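Local coordinates for protein heme oxygenase (Leptospira interrogans, PDB 5KZL) that catalyses the oxygen-dependent breakdown of heme, opening the porphyrin ring to biliverdin with release of iron and carbon monoxide, at residues H22-S27 against L204-F209; S129-L134 against K199-L204; F51-E56 against H101-A106. The protein carries 1 engineered substitution. All blocks are in the same frame, centred on the assembly; numbering follows the deposited sequence.

Interaction 1. Residues H22-S27 against L204-F209; sequences HKAAES and LNQGIF. With HEM (protoporphyrin IX containing Fe), chain B.
Ala25 and Gln206 make the close centre of this contact, their CA atoms only 5.0 Å apart. The CG methylene of Gln206 lies against the backbone of Ala25, 3.5 Å from its CA, and also touches the Ala25 methyl. Because Gln206 sets CG opposite its own carbonyl carbon (chi1 -63°) and then runs extended, the chain crosses Ala25 and carries the amide on to Ala24. Phe209 joins from the next turn of helix 188-210: its CD2 edge meets Ala25 O at 3.6 Å, and its CE2 reaches the heme vinyl carbon CBB at 3.3 Å. The methyl of Ala25 touches that same CBB at 3.6 Å, so the vinyl is received between the two segments, with Asn205 CB also near. Phe209 also touches His47 of helix 41-64 and Ile31 of helix 29-36.

Toward solvent the fit is looser. The Gln206 amide sits by the carbonyl and methyl of Ala24 without bonding to them; Ala24 O and Gln206 OE1, both acceptors, stand 3.4 Å apart. Ala24 to Ser27 form a type I turn, and the exposed Ser27 OG returns only a weak hydrogen bond to Ala24 O.

One turn before Ala25, His22 points away from 204-209 and binds the heme iron through NE2 at 2.3 Å, with a water on the opposite side of the metal. Segments 22-27 and 204-209 are joined by van der Waals packing, with no hydrogen bond between them, and the vinyl edge is held by contact rather than by polar bonds.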
loop_
_atom_site.group_PDB
_atom_site.type_symbol
_atom_site.label_atom_id
_atom_site.label_comp_id
_atom_site.label_asym_id
_atom_site.label_seq_id
_atom_site.Cartn_x
_atom_site.Cartn_y
_atom_site.Cartn_z
ATOM N N HIS A 22 -2.274 0.856 -12.919
ATOM C CA HIS A 22 -2.664 -0.348 -12.182
ATOM C C HIS A 22 -2.277 -1.555 -13.041
ATOM O O HIS A 22 -1.561 -2.428 -12.552
ATOM C CB HIS A 22 -4.186 -0.323 -11.868
ATOM C CG HIS A 22 -4.659 -1.428 -10.965
ATOM N ND1 HIS A 22 -4.954 -2.688 -11.459
ATOM C CD2 HIS A 22 -4.916 -1.414 -9.640
ATOM C CE1 HIS A 22 -5.356 -3.404 -10.420
ATOM N NE2 HIS A 22 -5.348 -2.681 -9.302
ATOM N N LYS A 23 -2.657 -1.545 -14.347
ATOM C CA LYS A 23 -2.308 -2.596 -15.304
ATOM C C LYS A 23 -0.777 -2.736 -15.482
ATOM O O LYS A 23 -0.262 -3.849 -15.336
ATOM C CB LYS A 23 -3.033 -2.388 -16.639
ATOM C CG LYS A 23 -2.979 -3.601 -17.573
ATOM C CD LYS A 23 -2.731 -3.196 -19.030
ATOM C CE LYS A 23 -1.397 -3.677 -19.568
ATOM N NZ LYS A 23 -0.274 -2.757 -19.229
ATOM N N ALA A 24 -0.051 -1.616 -15.718
ATOM C CA ALA A 24 1.410 -1.625 -15.900
ATOM C C ALA A 24 2.200 -2.170 -14.693
ATOM O O ALA A 24 3.289 -2.715 -14.879
ATOM C CB ALA A 24 1.910 -0.247 -16.287
ATOM N N ALA A 25 1.639 -2.054 -13.465
ATOM C CA ALA A 25 2.265 -2.556 -12.229
ATOM C C ALA A 25 2.374 -4.111 -12.184
ATOM O O ALA A 25 3.095 -4.662 -11.340
ATOM C CB ALA A 25 1.531 -2.017 -11.011
ATOM N N GLU A 26 1.717 -4.795 -13.144
ATOM C CA GLU A 26 1.729 -6.254 -13.304
ATOM C C GLU A 26 2.711 -6.716 -14.402
ATOM O O GLU A 26 2.779 -7.915 -14.694
ATOM C CB GLU A 26 0.320 -6.775 -13.589
ATOM C CG GLU A 26 -0.648 -6.548 -12.448
ATOM C CD GLU A 26 -1.981 -5.942 -12.830
ATOM O OE1 GLU A 26 -2.436 -6.143 -13.980
ATOM O OE2 GLU A 26 -2.585 -5.277 -11.957
ATOM N N SER A 27 3.486 -5.769 -14.988
ATOM C CA SER A 27 4.499 -6.049 -16.013
ATOM C C SER A 27 5.698 -6.761 -15.394
ATOM O O SER A 27 6.533 -7.316 -16.110
ATOM C CB SER A 27 4.932 -4.770 -16.725
ATOM O OG SER A 27 3.921 -4.340 -17.622
ATOM N N LEU A 204 6.499 3.829 -8.249
ATOM C CA LEU A 204 7.411 3.425 -7.160
ATOM C C LEU A 204 7.152 1.977 -6.758
ATOM O O LEU A 204 8.105 1.253 -6.492
ATOM C CB LEU A 204 7.325 4.378 -5.966
ATOM C CG LEU A 204 7.937 5.796 -6.211
ATOM C CD1 LEU A 204 7.386 6.799 -5.211
ATOM C CD2 LEU A 204 9.435 5.773 -6.082
ATOM N N ASN A 205 5.878 1.539 -6.824
ATOM C CA ASN A 205 5.522 0.137 -6.571
ATOM C C ASN A 205 6.065 -0.765 -7.667
ATOM O O ASN A 205 6.596 -1.824 -7.355
ATOM C CB ASN A 205 4.005 -0.023 -6.423
ATOM C CG ASN A 205 3.585 0.324 -5.027
ATOM O OD1 ASN A 205 3.613 -0.528 -4.140
ATOM N ND2 ASN A 205 3.391 1.616 -4.752
ATOM N N GLN A 206 5.976 -0.334 -8.957
ATOM C CA GLN A 206 6.549 -1.088 -10.088
ATOM C C GLN A 206 8.066 -1.237 -9.874
ATOM O O GLN A 206 8.622 -2.294 -10.174
ATOM C CB GLN A 206 6.294 -0.374 -11.428
ATOM C CG GLN A 206 4.821 -0.244 -11.796
ATOM C CD GLN A 206 4.570 0.353 -13.169
ATOM O OE1 GLN A 206 5.226 0.005 -14.161
ATOM N NE2 GLN A 206 3.554 1.218 -13.270
ATOM N N GLY A 207 8.694 -0.188 -9.335
ATOM C CA GLY A 207 10.121 -0.156 -9.020
ATOM C C GLY A 207 10.543 -1.212 -8.015
ATOM O O GLY A 207 11.516 -1.936 -8.244
ATOM N N ILE A 208 9.795 -1.353 -6.915
ATOM C CA ILE A 208 10.110 -2.380 -5.913
ATOM C C ILE A 208 9.809 -3.785 -6.473
ATOM O O ILE A 208 10.588 -4.700 -6.230
ATOM C CB ILE A 208 9.492 -2.130 -4.497
ATOM C CG1 ILE A 208 7.966 -2.089 -4.521
ATOM C CG2 ILE A 208 10.085 -0.874 -3.839
ATOM C CD1 ILE A 208 7.267 -1.883 -3.146
ATOM N N PHE A 209 8.741 -3.940 -7.290
ATOM C CA PHE A 209 8.404 -5.232 -7.900
ATOM C C PHE A 209 9.459 -5.681 -8.914
ATOM O O PHE A 209 9.723 -6.896 -9.029
ATOM C CB PHE A 209 6.986 -5.251 -8.506
ATOM C CG PHE A 209 5.821 -5.011 -7.559
ATOM C CD1 PHE A 209 5.920 -5.319 -6.203
ATOM C CD2 PHE A 209 4.621 -4.499 -8.029
ATOM C CE1 PHE A 209 4.846 -5.088 -5.334
ATOM C CE2 PHE A 209 3.542 -4.289 -7.163
ATOM C CZ PHE A 209 3.664 -4.579 -5.824
HETATM C CHA HEM B . -8.443 -2.122 -6.929
HETATM C CHB HEM B . -3.998 -0.623 -6.230
HETATM C CHC HEM B . -2.434 -4.854 -7.814
HETATM C CHD HEM B . -6.790 -6.533 -7.613
HETATM C C1A HEM B . -7.371 -1.367 -6.599
HETATM C C2A HEM B . -7.459 0.008 -6.204
HETATM C C3A HEM B . -6.207 0.426 -6.038
HETATM C C4A HEM B . -5.357 -0.650 -6.291
HETATM C CMA HEM B . -5.762 1.767 -5.602
HETATM C CAA HEM B . -8.707 0.832 -6.006
HETATM C CBA HEM B . -9.305 1.351 -7.333
HETATM C CGA HEM B . -10.418 2.274 -7.059
HETATM O O1A HEM B . -10.362 3.413 -7.407
HETATM O O2A HEM B . -11.388 1.840 -6.458
HETATM C C1B HEM B . -3.155 -1.647 -6.626
HETATM C C2B HEM B . -1.707 -1.520 -6.700
HETATM C C3B HEM B . -1.292 -2.720 -7.151
HETATM C C4B HEM B . -2.485 -3.555 -7.354
HETATM C CMB HEM B . -0.854 -0.357 -6.323
HETATM C CAB HEM B . 0.006 -3.190 -7.427
HETATM C CBB HEM B . 0.871 -2.312 -7.484
HETATM C C1C HEM B . -3.430 -5.762 -7.768
HETATM C C2C HEM B . -3.290 -7.177 -7.822
HETATM C C3C HEM B . -4.550 -7.643 -7.752
HETATM C C4C HEM B . -5.443 -6.520 -7.621
HETATM C CMC HEM B . -1.988 -7.970 -7.926
HETATM C CAC HEM B . -4.897 -9.045 -7.793
HETATM C CBC HEM B . -6.015 -9.446 -7.342
HETATM C C1D HEM B . -7.614 -5.431 -7.513
HETATM C C2D HEM B . -9.095 -5.519 -7.578
HETATM C C3D HEM B . -9.539 -4.309 -7.355
HETATM C C4D HEM B . -8.349 -3.465 -7.177
HETATM C CMD HEM B . -9.905 -6.752 -7.776
HETATM C CAD HEM B . -10.985 -3.893 -7.359
HETATM C CBD HEM B . -11.732 -4.294 -6.142
HETATM C CGD HEM B . -13.159 -3.851 -6.154
HETATM O O1D HEM B . -13.534 -3.018 -6.889
HETATM O O2D HEM B . -13.898 -4.363 -5.370
HETATM N NA HEM B . -6.071 -1.680 -6.659
HETATM N NB HEM B . -3.467 -2.820 -7.057
HETATM N NC HEM B . -4.702 -5.447 -7.664
HETATM N ND HEM B . -7.248 -4.191 -7.266
HETATM FE FE HEM B . -5.419 -3.540 -7.182
HETATM O O HOH W 1 -5.306 -4.234 -5.015
#

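Interaction 2. Residues S129-L134 against K199-L204; sequences SYVRYL and KQVFLL. With HEM (protoporphyrin IX containing Fe), chain B.
Tyr130 OH donates a 2.7 Å hydrogen bond to O1A of a heme propionate, the carboxylate oxygen lying in the plane of the phenol ring at its edge. Putting CG opposite the backbone N (chi1 169°) swings the ring out toward the propionate, and one face covers the heme methyl CMA near the ring's rim. Lys174 and Arg15 are further hydrogen-bond partners of the heme, so Tyr130 is one of several polar holds on it.

Between 129-134 and 199-204 no hydrogen bond forms, and the touching atoms are apolar; just beyond, Arg132 NH1 bonds to Asn205 OD1. Val131 points at helix 188-210 and uses both its branches: CG1 sits over the centre of the Phe202 ring, 3.8 Å from the centroid and 9° off the normal, a CH-pi contact, while CG2 touches the ring's CE2. Val201 slides past Val131 in the opposite sense, their CG1 atoms 3.7 Å apart. Phe202 in turn brings CE1 to 3.4 Å from the heme methyl CMB, which Val131 CG1 also approaches at 3.6 Å.

The backbone of 129-134 contains a wider, pi-type turn, Ser129 O receiving weak bonds from both Tyr133 N and Leu134 N, and Val131 O comes 3.5 Å from the meso carbon CHB. A helix passing this close over the heme on the water-bearing side is the distal helix of the heme oxygenase fold.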
loop_
_atom_site.group_PDB
_atom_site.type_symbol
_atom_site.label_atom_id
_atom_site.label_comp_id
_atom_site.label_asym_id
_atom_site.label_seq_id
_atom_site.Cartn_x
_atom_site.Cartn_y
_atom_site.Cartn_z
ATOM N N SER A 129 -2.045 7.038 0.546
ATOM C CA SER A 129 -3.156 6.358 1.208
ATOM C C SER A 129 -4.042 5.652 0.132
ATOM O O SER A 129 -4.266 4.452 0.231
ATOM C CB SER A 129 -3.987 7.363 1.993
ATOM O OG SER A 129 -5.187 6.730 2.396
ATOM N N TYR A 130 -4.483 6.376 -0.911
ATOM C CA TYR A 130 -5.298 5.799 -1.991
ATOM C C TYR A 130 -4.638 4.588 -2.671
ATOM O O TYR A 130 -5.226 3.505 -2.711
ATOM C CB TYR A 130 -5.679 6.876 -3.053
ATOM C CG TYR A 130 -6.287 6.284 -4.317
ATOM C CD1 TYR A 130 -7.626 5.903 -4.360
ATOM C CD2 TYR A 130 -5.518 6.095 -5.463
ATOM C CE1 TYR A 130 -8.181 5.329 -5.512
ATOM C CE2 TYR A 130 -6.053 5.487 -6.605
ATOM C CZ TYR A 130 -7.397 5.151 -6.641
ATOM O OH TYR A 130 -7.922 4.557 -7.771
ATOM N N VAL A 131 -3.450 4.789 -3.253
ATOM C CA VAL A 131 -2.769 3.766 -4.044
ATOM C C VAL A 131 -2.508 2.528 -3.225
ATOM O O VAL A 131 -2.885 1.449 -3.657
ATOM C CB VAL A 131 -1.497 4.280 -4.773
ATOM C CG1 VAL A 131 -0.828 3.149 -5.540
ATOM C CG2 VAL A 131 -1.844 5.419 -5.726
ATOM N N ARG A 132 -1.893 2.676 -2.052
ATOM C CA ARG A 132 -1.642 1.524 -1.194
ATOM C C ARG A 132 -2.900 1.040 -0.408
ATOM O O ARG A 132 -3.321 -0.088 -0.633
ATOM C CB ARG A 132 -0.427 1.751 -0.252
ATOM C CG ARG A 132 0.963 1.664 -0.955
ATOM C CD ARG A 132 1.212 0.480 -1.932
ATOM N NE ARG A 132 0.734 -0.818 -1.431
ATOM C CZ ARG A 132 0.711 -1.964 -2.109
ATOM N NH1 ARG A 132 1.198 -2.028 -3.349
ATOM N NH2 ARG A 132 0.188 -3.054 -1.561
ATOM N N TYR A 133 -3.475 1.837 0.516
ATOM C CA TYR A 133 -4.580 1.313 1.353
ATOM C C TYR A 133 -5.846 0.968 0.631
ATOM O O TYR A 133 -6.428 -0.072 0.944
ATOM C CB TYR A 133 -4.927 2.253 2.495
ATOM C CG TYR A 133 -3.806 2.530 3.465
ATOM C CD1 TYR A 133 -3.008 1.494 3.963
ATOM C CD2 TYR A 133 -3.600 3.809 3.965
ATOM C CE1 TYR A 133 -1.998 1.745 4.892
ATOM C CE2 TYR A 133 -2.604 4.069 4.903
ATOM C CZ TYR A 133 -1.808 3.035 5.364
ATOM O OH TYR A 133 -0.818 3.318 6.262
ATOM N N LEU A 134 -6.313 1.818 -0.322
ATOM C CA LEU A 134 -7.564 1.418 -0.977
ATOM C C LEU A 134 -7.347 0.149 -1.823
ATOM O O LEU A 134 -8.226 -0.706 -1.850
ATOM C CB LEU A 134 -8.250 2.574 -1.760
ATOM C CG LEU A 134 -9.662 2.262 -2.290
ATOM C CD1 LEU A 134 -10.618 1.757 -1.186
ATOM C CD2 LEU A 134 -10.236 3.443 -3.034
ATOM N N LYS A 199 -0.002 8.533 -9.657
ATOM C CA LYS A 199 0.741 7.918 -10.767
ATOM C C LYS A 199 2.193 7.603 -10.387
ATOM O O LYS A 199 2.703 6.518 -10.727
ATOM C CB LYS A 199 0.690 8.811 -12.000
ATOM C CG LYS A 199 -0.710 8.896 -12.592
ATOM C CD LYS A 199 -0.738 9.911 -13.716
ATOM C CE LYS A 199 -2.098 9.992 -14.339
ATOM N NZ LYS A 199 -2.238 8.994 -15.428
ATOM N N GLN A 200 2.837 8.528 -9.645
ATOM C CA GLN A 200 4.209 8.384 -9.152
ATOM C C GLN A 200 4.280 7.203 -8.182
ATOM O O GLN A 200 5.222 6.405 -8.253
ATOM C CB GLN A 200 4.638 9.666 -8.410
ATOM C CG GLN A 200 5.620 10.550 -9.150
ATOM C CD GLN A 200 6.871 9.823 -9.543
ATOM O OE1 GLN A 200 7.760 9.503 -8.734
ATOM N NE2 GLN A 200 6.923 9.510 -10.797
ATOM N N VAL A 201 3.278 7.076 -7.307
ATOM C CA VAL A 201 3.217 5.969 -6.328
ATOM C C VAL A 201 3.131 4.642 -7.083
ATOM O O VAL A 201 3.872 3.726 -6.731
ATOM C CB VAL A 201 2.083 6.105 -5.269
ATOM C CG1 VAL A 201 2.140 4.965 -4.252
ATOM C CG2 VAL A 201 2.161 7.442 -4.548
ATOM N N PHE A 202 2.262 4.536 -8.122
ATOM C CA PHE A 202 2.185 3.293 -8.901
ATOM C C PHE A 202 3.559 2.961 -9.473
ATOM O O PHE A 202 3.982 1.809 -9.400
ATOM C CB PHE A 202 1.141 3.358 -10.041
ATOM C CG PHE A 202 -0.255 2.951 -9.623
ATOM C CD1 PHE A 202 -0.606 1.607 -9.509
ATOM C CD2 PHE A 202 -1.229 3.912 -9.370
ATOM C CE1 PHE A 202 -1.898 1.236 -9.101
ATOM C CE2 PHE A 202 -2.516 3.544 -8.972
ATOM C CZ PHE A 202 -2.842 2.215 -8.821
ATOM N N LEU A 203 4.278 3.988 -9.989
ATOM C CA LEU A 203 5.622 3.777 -10.547
ATOM C C LEU A 203 6.609 3.285 -9.480
ATOM O O LEU A 203 7.444 2.405 -9.767
ATOM C CB LEU A 203 6.139 5.086 -11.164
ATOM C CG LEU A 203 7.331 4.911 -12.113
ATOM C CD1 LEU A 203 6.879 4.288 -13.478
ATOM C CD2 LEU A 203 8.036 6.238 -12.340
ATOM N N LEU A 204 6.499 3.829 -8.249
ATOM C CA LEU A 204 7.411 3.425 -7.160
ATOM C C LEU A 204 7.152 1.977 -6.758
ATOM O O LEU A 204 8.105 1.253 -6.492
ATOM C CB LEU A 204 7.325 4.378 -5.966
ATOM C CG LEU A 204 7.937 5.796 -6.211
ATOM C CD1 LEU A 204 7.386 6.799 -5.211
ATOM C CD2 LEU A 204 9.435 5.773 -6.082
HETATM C CHA HEM B . -8.443 -2.122 -6.929
HETATM C CHB HEM B . -3.998 -0.623 -6.230
HETATM C CHC HEM B . -2.434 -4.854 -7.814
HETATM C CHD HEM B . -6.790 -6.533 -7.613
HETATM C C1A HEM B . -7.371 -1.367 -6.599
HETATM C C2A HEM B . -7.459 0.008 -6.204
HETATM C C3A HEM B . -6.207 0.426 -6.038
HETATM C C4A HEM B . -5.357 -0.650 -6.291
HETATM C CMA HEM B . -5.762 1.767 -5.602
HETATM C CAA HEM B . -8.707 0.832 -6.006
HETATM C CBA HEM B . -9.305 1.351 -7.333
HETATM C CGA HEM B . -10.418 2.274 -7.059
HETATM O O1A HEM B . -10.362 3.413 -7.407
HETATM O O2A HEM B . -11.388 1.840 -6.458
HETATM C C1B HEM B . -3.155 -1.647 -6.626
HETATM C C2B HEM B . -1.707 -1.520 -6.700
HETATM C C3B HEM B . -1.292 -2.720 -7.151
HETATM C C4B HEM B . -2.485 -3.555 -7.354
HETATM C CMB HEM B . -0.854 -0.357 -6.323
HETATM C CAB HEM B . 0.006 -3.190 -7.427
HETATM C CBB HEM B . 0.871 -2.312 -7.484
HETATM C C1C HEM B . -3.430 -5.762 -7.768
HETATM C C2C HEM B . -3.290 -7.177 -7.822
HETATM C C3C HEM B . -4.550 -7.643 -7.752
HETATM C C4C HEM B . -5.443 -6.520 -7.621
HETATM C CMC HEM B . -1.988 -7.970 -7.926
HETATM C CAC HEM B . -4.897 -9.045 -7.793
HETATM C CBC HEM B . -6.015 -9.446 -7.342
HETATM C C1D HEM B . -7.614 -5.431 -7.513
HETATM C C2D HEM B . -9.095 -5.519 -7.578
HETATM C C3D HEM B . -9.539 -4.309 -7.355
HETATM C C4D HEM B . -8.349 -3.465 -7.177
HETATM C CMD HEM B . -9.905 -6.752 -7.776
HETATM C CAD HEM B . -10.985 -3.893 -7.359
HETATM C CBD HEM B . -11.732 -4.294 -6.142
HETATM C CGD HEM B . -13.159 -3.851 -6.154
HETATM O O1D HEM B . -13.534 -3.018 -6.889
HETATM O O2D HEM B . -13.898 -4.363 -5.370
HETATM N NA HEM B . -6.071 -1.680 -6.659
HETATM N NB HEM B . -3.467 -2.820 -7.057
HETATM N NC HEM B . -4.702 -5.447 -7.664
HETATM N ND HEM B . -7.248 -4.191 -7.266
HETATM FE FE HEM B . -5.419 -3.540 -7.182
HETATM O O HOH W 1 -5.306 -4.234 -5.015
#

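Interaction 3. Residues F51-E56 against H101-A106; sequences FYYVYE and HQPSVA
Tyr53 lays one face of its ring against Pro103, the two side chains crossing at about a right angle. Pro103 CD stands over that face toward its rim, 3.8 Å from the centroid and 17° off the normal, a CH-pi contact, while CB of the same proline touches the ring nearer its root, at CD2 (3.7 Å). The pyrrolidine thus spans the ring from the CB end to the hydroxyl end. The opposite face is backed by the neighbouring tyrosine, with Tyr52 CD2 lying above it near the rim, so the phenol is packed on both sides.

What fixes the far end is polar. Tyr53 OH donates to His101 O at 2.7 Å, and the carbonyl oxygen lies at the ring's edge, near its plane. The hydroxyl reaches the oxygen at a C=O...donor angle of 131° and from 39° above the carbonyl plane. Tyr53 leans out from helix 41-64 to reach the loop two residues ahead of the proline it packs on. His101 turns its imidazole off elsewhere, to stack on Trp96, and leaves its backbone to meet Tyr53.

Just after Pro103 the chain enters helix 105-120. Ser104 holds the N-cap position, its OG capping a backbone N a little further on, and Glu211 bonds to both Ser104 OG and Ala106 N. At the protein surface, then, this is a capped helix start whose lead-in loop is packed and hydrogen-bonded onto a neighbouring helix of the all-helical heme oxygenase fold.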
loop_
_atom_site.group_PDB
_atom_site.type_symbol
_atom_site.label_atom_id
_atom_site.label_comp_id
_atom_site.label_asym_id
_atom_site.label_seq_id
_atom_site.Cartn_x
_atom_site.Cartn_y
_atom_site.Cartn_z
ATOM N N PHE A 51 7.701 -3.785 1.506
ATOM C CA PHE A 51 6.451 -3.218 2.021
ATOM C C PHE A 51 6.599 -2.803 3.479
ATOM O O PHE A 51 6.080 -1.757 3.856
ATOM C CB PHE A 51 5.280 -4.192 1.840
ATOM C CG PHE A 51 4.665 -4.208 0.456
ATOM C CD1 PHE A 51 4.695 -3.073 -0.355
ATOM C CD2 PHE A 51 3.982 -5.330 -0.008
ATOM C CE1 PHE A 51 4.102 -3.083 -1.622
ATOM C CE2 PHE A 51 3.349 -5.317 -1.248
ATOM C CZ PHE A 51 3.442 -4.208 -2.064
ATOM N N TYR A 52 7.327 -3.587 4.287
ATOM C CA TYR A 52 7.545 -3.169 5.671
ATOM C C TYR A 52 8.111 -1.735 5.741
ATOM O O TYR A 52 7.564 -0.900 6.471
ATOM C CB TYR A 52 8.450 -4.133 6.447
ATOM C CG TYR A 52 8.795 -3.537 7.799
ATOM C CD1 TYR A 52 7.881 -3.574 8.849
ATOM C CD2 TYR A 52 9.965 -2.799 7.981
ATOM C CE1 TYR A 52 8.159 -2.959 10.075
ATOM C CE2 TYR A 52 10.259 -2.192 9.202
ATOM C CZ TYR A 52 9.347 -2.266 10.244
ATOM O OH TYR A 52 9.619 -1.651 11.441
ATOM N N TYR A 53 9.203 -1.462 5.011
ATOM C CA TYR A 53 9.834 -0.138 5.051
ATOM C C TYR A 53 8.902 0.961 4.522
ATOM O O TYR A 53 8.834 2.064 5.072
ATOM C CB TYR A 53 11.199 -0.177 4.341
ATOM C CG TYR A 53 12.203 -1.011 5.099
ATOM C CD1 TYR A 53 12.597 -0.660 6.388
ATOM C CD2 TYR A 53 12.730 -2.179 4.546
ATOM C CE1 TYR A 53 13.495 -1.443 7.109
ATOM C CE2 TYR A 53 13.614 -2.985 5.269
ATOM C CZ TYR A 53 14.019 -2.590 6.538
ATOM O OH TYR A 53 14.921 -3.325 7.278
ATOM N N VAL A 54 8.151 0.637 3.473
ATOM C CA VAL A 54 7.227 1.595 2.849
ATOM C C VAL A 54 6.122 1.986 3.824
ATOM O O VAL A 54 5.914 3.178 4.072
ATOM C CB VAL A 54 6.675 1.001 1.525
ATOM C CG1 VAL A 54 5.471 1.795 1.012
ATOM C CG2 VAL A 54 7.780 0.909 0.468
ATOM N N TYR A 55 5.410 0.989 4.370
ATOM C CA TYR A 55 4.320 1.260 5.311
ATOM C C TYR A 55 4.809 1.862 6.619
ATOM O O TYR A 55 4.110 2.697 7.158
ATOM C CB TYR A 55 3.476 0.003 5.541
ATOM C CG TYR A 55 2.590 -0.343 4.364
ATOM C CD1 TYR A 55 1.308 0.183 4.255
ATOM C CD2 TYR A 55 3.028 -1.210 3.367
ATOM C CE1 TYR A 55 0.474 -0.151 3.186
ATOM C CE2 TYR A 55 2.195 -1.569 2.301
ATOM C CZ TYR A 55 0.923 -1.029 2.217
ATOM O OH TYR A 55 0.106 -1.363 1.176
ATOM N N GLU A 56 5.992 1.468 7.127
ATOM C CA GLU A 56 6.556 2.068 8.344
ATOM C C GLU A 56 6.687 3.577 8.140
ATOM O O GLU A 56 6.255 4.346 9.000
ATOM C CB GLU A 56 7.923 1.453 8.678
ATOM C CG GLU A 56 8.690 2.196 9.762
ATOM C CD GLU A 56 10.051 1.600 10.052
ATOM O OE1 GLU A 56 10.885 1.515 9.120
ATOM O OE2 GLU A 56 10.281 1.211 11.218
ATOM N N HIS A 101 18.394 -7.234 7.008
ATOM C CA HIS A 101 17.571 -7.082 5.806
ATOM C C HIS A 101 17.209 -5.607 5.588
ATOM O O HIS A 101 16.034 -5.227 5.710
ATOM C CB HIS A 101 16.312 -7.955 5.927
ATOM C CG HIS A 101 16.594 -9.397 6.223
ATOM N ND1 HIS A 101 16.783 -10.319 5.206
ATOM C CD2 HIS A 101 16.717 -10.028 7.415
ATOM C CE1 HIS A 101 17.005 -11.477 5.806
ATOM N NE2 HIS A 101 16.981 -11.352 7.136
ATOM N N GLN A 102 18.247 -4.770 5.321
ATOM C CA GLN A 102 18.166 -3.315 5.100
ATOM C C GLN A 102 17.365 -2.994 3.824
ATOM O O GLN A 102 17.360 -3.826 2.920
ATOM C CB GLN A 102 19.577 -2.704 5.006
ATOM C CG GLN A 102 20.356 -2.808 6.316
ATOM C CD GLN A 102 21.442 -1.768 6.485
ATOM O OE1 GLN A 102 21.731 -0.959 5.592
ATOM N NE2 GLN A 102 22.071 -1.769 7.653
ATOM N N PRO A 103 16.684 -1.818 3.719
ATOM C CA PRO A 103 15.875 -1.546 2.507
ATOM C C PRO A 103 16.645 -1.542 1.188
ATOM O O PRO A 103 17.736 -0.979 1.084
ATOM C CB PRO A 103 15.252 -0.176 2.781
ATOM C CG PRO A 103 16.054 0.426 3.870
ATOM C CD PRO A 103 16.540 -0.725 4.706
ATOM N N SER A 104 16.067 -2.183 0.170
ATOM C CA SER A 104 16.619 -2.232 -1.178
ATOM C C SER A 104 16.695 -0.802 -1.765
ATOM O O SER A 104 16.075 0.119 -1.217
ATOM C CB SER A 104 15.727 -3.093 -2.063
ATOM O OG SER A 104 14.550 -2.383 -2.420
ATOM N N VAL A 105 17.437 -0.627 -2.884
ATOM C CA VAL A 105 17.567 0.645 -3.601
ATOM C C VAL A 105 16.163 1.253 -3.929
ATOM O O VAL A 105 15.896 2.412 -3.587
ATOM C CB VAL A 105 18.469 0.473 -4.868
ATOM C CG1 VAL A 105 18.339 1.656 -5.828
ATOM C CG2 VAL A 105 19.929 0.273 -4.468
ATOM N N ALA A 106 15.280 0.467 -4.571
ATOM C CA ALA A 106 13.937 0.929 -4.948
ATOM C C ALA A 106 13.088 1.228 -3.717
ATOM O O ALA A 106 12.286 2.153 -3.771
ATOM C CB ALA A 106 13.240 -0.093 -5.826
#

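How the interactions relate
Interactions 1 and 2 use adjoining parts of helix 188-210 and share Leu204, with centres 10 Å apart, and together they frame the heme: 22-27 supplies the proximal ligand and 129-134 forms part of the distal wall, on the same side of the heme as the iron-bound water. They meet directly where His22 CA packs on Phe202 CE1 at 3.5 Å and where Asn205 OD1 and Arg132 NH1, 3.0 Å apart, probably hydrogen-bond. Interaction 3 lies farther out, about 15 Å between centres from interaction 2 and 16 Å from interaction 1. Helix 41-64 still reaches the residues around the pocket: Arg132 NE and Tyr55 OH, at 2.7 Å, probably bond, and Phe51 CZ packs on Phe209 CE1 at 3.7 Å.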